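Local coordinates for protein MaoC-like dehydratase (Phytophthora Capsici, PDB 3KH8) that probably catalyses the reversible hydration of enoyl-CoA to 3-hydroxyacyl-CoA thioesters, as a hot dog fold lyase related to the hydratase 2 domain of multifunctional enzyme type 2, at residues Q128-R134 with N171-L177; M161-T165 with K176-S181. All blocks are in the same frame, centred on the assembly; numbering follows the deposited sequence.

Contact 1: residues Q128-R134 with N171-L177; sequences QSVEILR and NGPVAKL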
loop_
_atom_site.group_PDB
_atom_site.type_symbol
_atom_site.label_atom_id
_atom_site.label_comp_id
_atom_site.label_asym_id
_atom_site.label_seq_id
_atom_site.Cartn_x
_atom_site.Cartn_y
_atom_site.Cartn_z
ATOM N N GLN A 128 11.122 -0.429 -21.440
ATOM C CA GLN A 128 9.739 -0.857 -21.244
ATOM C C GLN A 128 8.789 -0.154 -22.203
ATOM O O GLN A 128 8.847 1.065 -22.373
ATOM C CB GLN A 128 9.283 -0.625 -19.797
ATOM C CG GLN A 128 7.902 -1.216 -19.477
ATOM C CD GLN A 128 7.896 -2.734 -19.546
ATOM O OE1 GLN A 128 8.751 -3.390 -18.957
ATOM N NE2 GLN A 128 6.940 -3.293 -20.277
ATOM N N SER A 129 7.913 -0.938 -22.818
ATOM C CA SER A 129 6.853 -0.417 -23.661
ATOM C C SER A 129 5.513 -0.959 -23.176
ATOM O O SER A 129 5.404 -2.139 -22.828
ATOM C CB SER A 129 7.083 -0.816 -25.119
ATOM O OG SER A 129 6.000 -0.395 -25.923
ATOM N N VAL A 130 4.510 -0.084 -23.143
ATOM C CA VAL A 130 3.148 -0.454 -22.771
ATOM C C VAL A 130 2.174 0.116 -23.792
ATOM O O VAL A 130 2.137 1.328 -24.016
ATOM C CB VAL A 130 2.777 0.045 -21.348
ATOM C CG1 VAL A 130 1.344 -0.336 -20.994
ATOM C CG2 VAL A 130 3.734 -0.524 -20.313
ATOM N N GLU A 131 1.401 -0.766 -24.418
ATOM C CA GLU A 131 0.357 -0.364 -25.347
ATOM C C GLU A 131 -1.000 -0.819 -24.821
ATOM O O GLU A 131 -1.213 -2.010 -24.590
ATOM C CB GLU A 131 0.611 -0.949 -26.741
ATOM C CG GLU A 131 -0.359 -0.429 -27.795
ATOM C CD GLU A 131 -0.204 -1.102 -29.151
ATOM O OE1 GLU A 131 0.736 -1.914 -29.333
ATOM O OE2 GLU A 131 -1.034 -0.809 -30.039
ATOM N N ILE A 132 -1.911 0.136 -24.633
ATOM C CA ILE A 132 -3.223 -0.162 -24.065
ATOM C C ILE A 132 -4.282 -0.229 -25.168
ATOM O O ILE A 132 -4.600 0.780 -25.802
ATOM C CB ILE A 132 -3.632 0.863 -22.969
ATOM C CG1 ILE A 132 -2.522 1.025 -21.915
ATOM C CG2 ILE A 132 -4.971 0.475 -22.321
ATOM C CD1 ILE A 132 -2.138 -0.275 -21.177
ATOM N N LEU A 133 -4.806 -1.430 -25.394
ATOM C CA LEU A 133 -5.878 -1.643 -26.364
ATOM C C LEU A 133 -7.240 -1.302 -25.756
ATOM O O LEU A 133 -8.084 -0.691 -26.411
ATOM C CB LEU A 133 -5.869 -3.090 -26.884
ATOM C CG LEU A 133 -4.740 -3.615 -27.790
ATOM C CD1 LEU A 133 -4.296 -2.599 -28.845
ATOM C CD2 LEU A 133 -3.538 -4.145 -26.994
ATOM N N ARG A 134 -7.442 -1.711 -24.505
ATOM C CA ARG A 134 -8.652 -1.406 -23.745
ATOM C C ARG A 134 -8.263 -1.201 -22.284
ATOM O O ARG A 134 -7.473 -1.976 -21.751
ATOM C CB ARG A 134 -9.662 -2.556 -23.833
ATOM C CG ARG A 134 -10.380 -2.686 -25.170
ATOM C CD ARG A 134 -11.573 -3.643 -25.094
ATOM N NE ARG A 134 -11.174 -5.052 -25.062
ATOM C CZ ARG A 134 -11.419 -5.886 -24.054
ATOM N NH1 ARG A 134 -12.068 -5.470 -22.974
ATOM N NH2 ARG A 134 -11.019 -7.148 -24.130
ATOM N N ASN A 171 -13.190 -10.995 -24.453
ATOM C CA ASN A 171 -13.569 -9.962 -25.419
ATOM C C ASN A 171 -12.422 -9.473 -26.312
ATOM O O ASN A 171 -12.600 -8.553 -27.116
ATOM C CB ASN A 171 -14.230 -8.783 -24.701
ATOM C CG ASN A 171 -15.641 -9.101 -24.243
ATOM O OD1 ASN A 171 -16.511 -9.435 -25.052
ATOM N ND2 ASN A 171 -15.881 -8.990 -22.941
ATOM N N GLY A 172 -11.249 -10.086 -26.167
ATOM C CA GLY A 172 -10.106 -9.760 -27.013
ATOM C C GLY A 172 -8.944 -9.114 -26.275
ATOM O O GLY A 172 -8.922 -9.099 -25.046
ATOM N N PRO A 173 -7.969 -8.570 -27.030
ATOM C CA PRO A 173 -6.742 -7.983 -26.475
ATOM C C PRO A 173 -7.031 -6.792 -25.561
ATOM O O PRO A 173 -7.945 -6.014 -25.833
ATOM C CB PRO A 173 -5.979 -7.514 -27.723
ATOM C CG PRO A 173 -6.568 -8.294 -28.863
ATOM C CD PRO A 173 -8.013 -8.459 -28.499
ATOM N N VAL A 174 -6.270 -6.663 -24.476
ATOM C CA VAL A 174 -6.403 -5.495 -23.596
ATOM C C VAL A 174 -5.106 -4.678 -23.507
ATOM O O VAL A 174 -5.150 -3.448 -23.514
ATOM C CB VAL A 174 -6.980 -5.835 -22.170
ATOM C CG1 VAL A 174 -8.200 -6.753 -22.266
ATOM C CG2 VAL A 174 -5.930 -6.442 -21.258
ATOM N N ALA A 175 -3.963 -5.364 -23.436
ATOM C CA ALA A 175 -2.660 -4.694 -23.343
ATOM C C ALA A 175 -1.523 -5.505 -23.948
ATOM O O ALA A 175 -1.510 -6.739 -23.881
ATOM C CB ALA A 175 -2.336 -4.322 -21.889
ATOM N N LYS A 176 -0.565 -4.790 -24.533
ATOM C CA LYS A 176 0.653 -5.389 -25.057
ATOM C C LYS A 176 1.859 -4.723 -24.399
ATOM O O LYS A 176 2.012 -3.497 -24.447
ATOM C CB LYS A 176 0.702 -5.243 -26.579
ATOM C CG LYS A 176 1.916 -5.875 -27.248
ATOM C CD LYS A 176 1.855 -5.668 -28.752
ATOM C CE LYS A 176 3.179 -6.003 -29.405
ATOM N NZ LYS A 176 3.223 -5.546 -30.823
ATOM N N LEU A 177 2.698 -5.540 -23.771
ATOM C CA LEU A 177 3.894 -5.058 -23.093
ATOM C C LEU A 177 5.131 -5.613 -23.780
ATOM O O LEU A 177 5.151 -6.774 -24.184
ATOM C CB LEU A 177 3.908 -5.494 -21.621
ATOM C CG LEU A 177 2.642 -5.418 -20.757
ATOM C CD1 LEU A 177 2.915 -6.020 -19.380
ATOM C CD2 LEU A 177 2.134 -3.998 -20.624
HETATM O O HOH W 1 4.191 -2.550 -25.970
HETATM O O HOH W 2 1.878 -2.890 -31.847
#
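The guanidinium of Arg134 is held between two aliphatic groups, Val174 CG1 over one face, 3.4 Å from NH2, and Asn171 CB over the opposite face, 3.6 Å from the same nitrogen. A bend at chi3 (-76°) turns the arginine's end across toward 171-174. At its edge NH2 makes a weak hydrogen bond to Gly172 O, while its main polar partner is Asp169, which forms a salt bridge. Arginine suits this place because its flat charged group accepts apolar cover on its faces and polar partners at its rim.

Farther along, strands 123-132 and 172-184 pair antiparallel within the sheet of the hot dog fold. Val174 and Ala175 form a classic beta bulge opposite Phe167, and Val174 O receives both Leu133 N (2.8 Å) and Arg134 N (3.0 Å), a double grip where 128-134 leaves its strand. On one face, Val130 and Leu177 lie side by side; Leu177 CD2 packs 3.8 Å from Val130 CG1, and branched apolar chains suit this buried side. Beside them Ile132 CD1 meets the small methyl of Ala175. On the other face, the extended chains of Glu131 and Lys176 cross obliquely, their charged atoms bridged by a water that donates to OE1 and accepts from NZ. A second water joins Ser129 OG to Lys176 O, which also receives Glu131 N at 2.8 Å.

Contact 2: residues M161-T165 with K176-S181; sequences METQT and KLISGS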
loop_
_atom_site.group_PDB
_atom_site.type_symbol
_atom_site.label_atom_id
_atom_site.label_comp_id
_atom_site.label_asym_id
_atom_site.label_seq_id
_atom_site.Cartn_x
_atom_site.Cartn_y
_atom_site.Cartn_z
ATOM N N MET A 161 17.643 -8.365 -24.976
ATOM C CA MET A 161 16.569 -9.346 -25.093
ATOM C C MET A 161 15.221 -8.668 -24.861
ATOM O O MET A 161 14.994 -8.060 -23.812
ATOM C CB MET A 161 16.766 -10.496 -24.100
ATOM C CG MET A 161 15.784 -11.649 -24.295
ATOM S SD MET A 161 16.085 -13.068 -23.222
ATOM C CE MET A 161 15.479 -12.470 -21.645
ATOM N N GLU A 162 14.334 -8.772 -25.845
ATOM C CA GLU A 162 12.991 -8.213 -25.725
ATOM C C GLU A 162 11.968 -9.315 -25.480
ATOM O O GLU A 162 11.873 -10.263 -26.259
ATOM C CB GLU A 162 12.612 -7.410 -26.969
ATOM C CG GLU A 162 13.416 -6.130 -27.170
ATOM C CD GLU A 162 12.835 -5.244 -28.259
ATOM O OE1 GLU A 162 12.505 -5.763 -29.347
ATOM O OE2 GLU A 162 12.711 -4.023 -28.028
ATOM N N THR A 163 11.220 -9.179 -24.387
ATOM C CA THR A 163 10.162 -10.125 -24.023
ATOM C C THR A 163 8.799 -9.443 -24.108
ATOM O O THR A 163 8.533 -8.457 -23.408
ATOM C CB THR A 163 10.378 -10.717 -22.606
ATOM O OG1 THR A 163 11.632 -11.407 -22.560
ATOM C CG2 THR A 163 9.258 -11.690 -22.232
ATOM N N GLN A 164 7.948 -9.977 -24.980
ATOM C CA GLN A 164 6.618 -9.449 -25.201
ATOM C C GLN A 164 5.591 -10.184 -24.347
ATOM O O GLN A 164 5.658 -11.401 -24.191
ATOM C CB GLN A 164 6.251 -9.568 -26.680
ATOM C CG GLN A 164 4.858 -9.077 -27.042
ATOM C CD GLN A 164 4.571 -9.209 -28.527
ATOM O OE1 GLN A 164 5.258 -8.618 -29.354
ATOM N NE2 GLN A 164 3.552 -9.990 -28.869
ATOM N N THR A 165 4.648 -9.426 -23.798
ATOM C CA THR A 165 3.517 -9.992 -23.075
ATOM C C THR A 165 2.230 -9.406 -23.632
ATOM O O THR A 165 2.064 -8.188 -23.687
ATOM C CB THR A 165 3.611 -9.721 -21.556
ATOM O OG1 THR A 165 4.818 -10.295 -21.047
ATOM C CG2 THR A 165 2.420 -10.332 -20.818
ATOM N N LYS A 176 -0.565 -4.790 -24.533
ATOM C CA LYS A 176 0.653 -5.389 -25.057
ATOM C C LYS A 176 1.859 -4.723 -24.399
ATOM O O LYS A 176 2.012 -3.497 -24.447
ATOM C CB LYS A 176 0.702 -5.243 -26.579
ATOM C CG LYS A 176 1.916 -5.875 -27.248
ATOM C CD LYS A 176 1.855 -5.668 -28.752
ATOM C CE LYS A 176 3.179 -6.003 -29.405
ATOM N NZ LYS A 176 3.223 -5.546 -30.823
ATOM N N LEU A 177 2.698 -5.540 -23.771
ATOM C CA LEU A 177 3.894 -5.058 -23.093
ATOM C C LEU A 177 5.131 -5.613 -23.780
ATOM O O LEU A 177 5.151 -6.774 -24.184
ATOM C CB LEU A 177 3.908 -5.494 -21.621
ATOM C CG LEU A 177 2.642 -5.418 -20.757
ATOM C CD1 LEU A 177 2.915 -6.020 -19.380
ATOM C CD2 LEU A 177 2.134 -3.998 -20.624
ATOM N N ILE A 178 6.154 -4.778 -23.919
ATOM C CA ILE A 178 7.468 -5.256 -24.338
ATOM C C ILE A 178 8.515 -4.795 -23.333
ATOM O O ILE A 178 8.693 -3.592 -23.106
ATOM C CB ILE A 178 7.848 -4.804 -25.774
ATOM C CG1 ILE A 178 6.816 -5.314 -26.787
ATOM C CG2 ILE A 178 9.261 -5.297 -26.133
ATOM C CD1 ILE A 178 6.831 -4.585 -28.122
ATOM N N SER A 179 9.184 -5.771 -22.727
ATOM C CA SER A 179 10.235 -5.524 -21.755
ATOM C C SER A 179 11.595 -5.783 -22.390
ATOM O O SER A 179 11.803 -6.826 -23.014
ATOM C CB SER A 179 10.046 -6.431 -20.537
ATOM O OG SER A 179 11.107 -6.270 -19.609
ATOM N N GLY A 180 12.513 -4.834 -22.228
ATOM C CA GLY A 180 13.871 -4.977 -22.741
ATOM C C GLY A 180 14.880 -5.216 -21.634
ATOM O O GLY A 180 15.055 -4.372 -20.753
ATOM N N SER A 181 15.531 -6.377 -21.674
ATOM C CA SER A 181 16.614 -6.699 -20.742
ATOM C C SER A 181 17.962 -6.572 -21.437
ATOM O O SER A 181 18.130 -7.029 -22.570
ATOM C CB SER A 181 16.455 -8.109 -20.171
ATOM O OG SER A 181 15.361 -8.180 -19.276
#
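The side-chain amide of Gln164 carries Lys176 CE over one of its faces, 3.3 Å from OE1 and 3.6 Å from CD, so the lysine meets it through a methylene and not through its ammonium. Gln164 is fully extended as far as its amide (chi1 and chi2 both 179°), which lifts the flat group off the sheet, beside the far end of the lysine that rises from the neighbouring strand. A long chain with a polar tip suits this partly exposed place.

The second flat group is the carboxylate of Glu162. Ile178 CG2 approaches one face, 4.2 Å from CD, and also touches Glu162 CB at 4.0 Å. Arg194 forms a salt bridge with Glu162 OE1, and Ser151 OG hydrogen-bonds to the same oxygen; these polar partners compensate a charge buried beside an isoleucine and would probably favour the ionised form. Gly180, paired with Glu162 in a non-hydrogen-bonded position (CA to CA 4.5 Å), adds no side chain to the glutamate's face.

The other face bears Thr163 and Thr165 opposite Ser179 and Leu177. Threonine, branched at CB, is well suited to an extended strand, and Ser179, small enough to sit beside Thr163, touches His125 and Gln128 on the next strand. Six backbone hydrogen bonds join the strands in three reciprocal pairs, with Leu177 N to Thr165 O at 2.7 Å. Regular antiparallel pairing of this kind is typical of a beta hairpin, here 158-169 with 172-184, part of the curved sheet of the hot dog fold.

How the contacts relate
Of the paired segments, 128-134 comes first from the N terminus; the chain then runs through strand 141-154 to 161-165, turns, and returns along 171-181. Contact 2 closes the short hairpin between strands 158-169 and 172-184, whereas contact 1 closes the longer loop that leaves strand 123-132 and comes back on the hairpin's second arm. Their segments alternate along the sequence, so the two closures cross. Strand 172-184 serves both, with Lys176 and Leu177 shared, and Ser129 N probably hydrogen-bonds to Ile178 O where the contacts meet. Strand 123-132 also pairs with 274-281, connecting this part of the sheet to strands of the MaoC-like region.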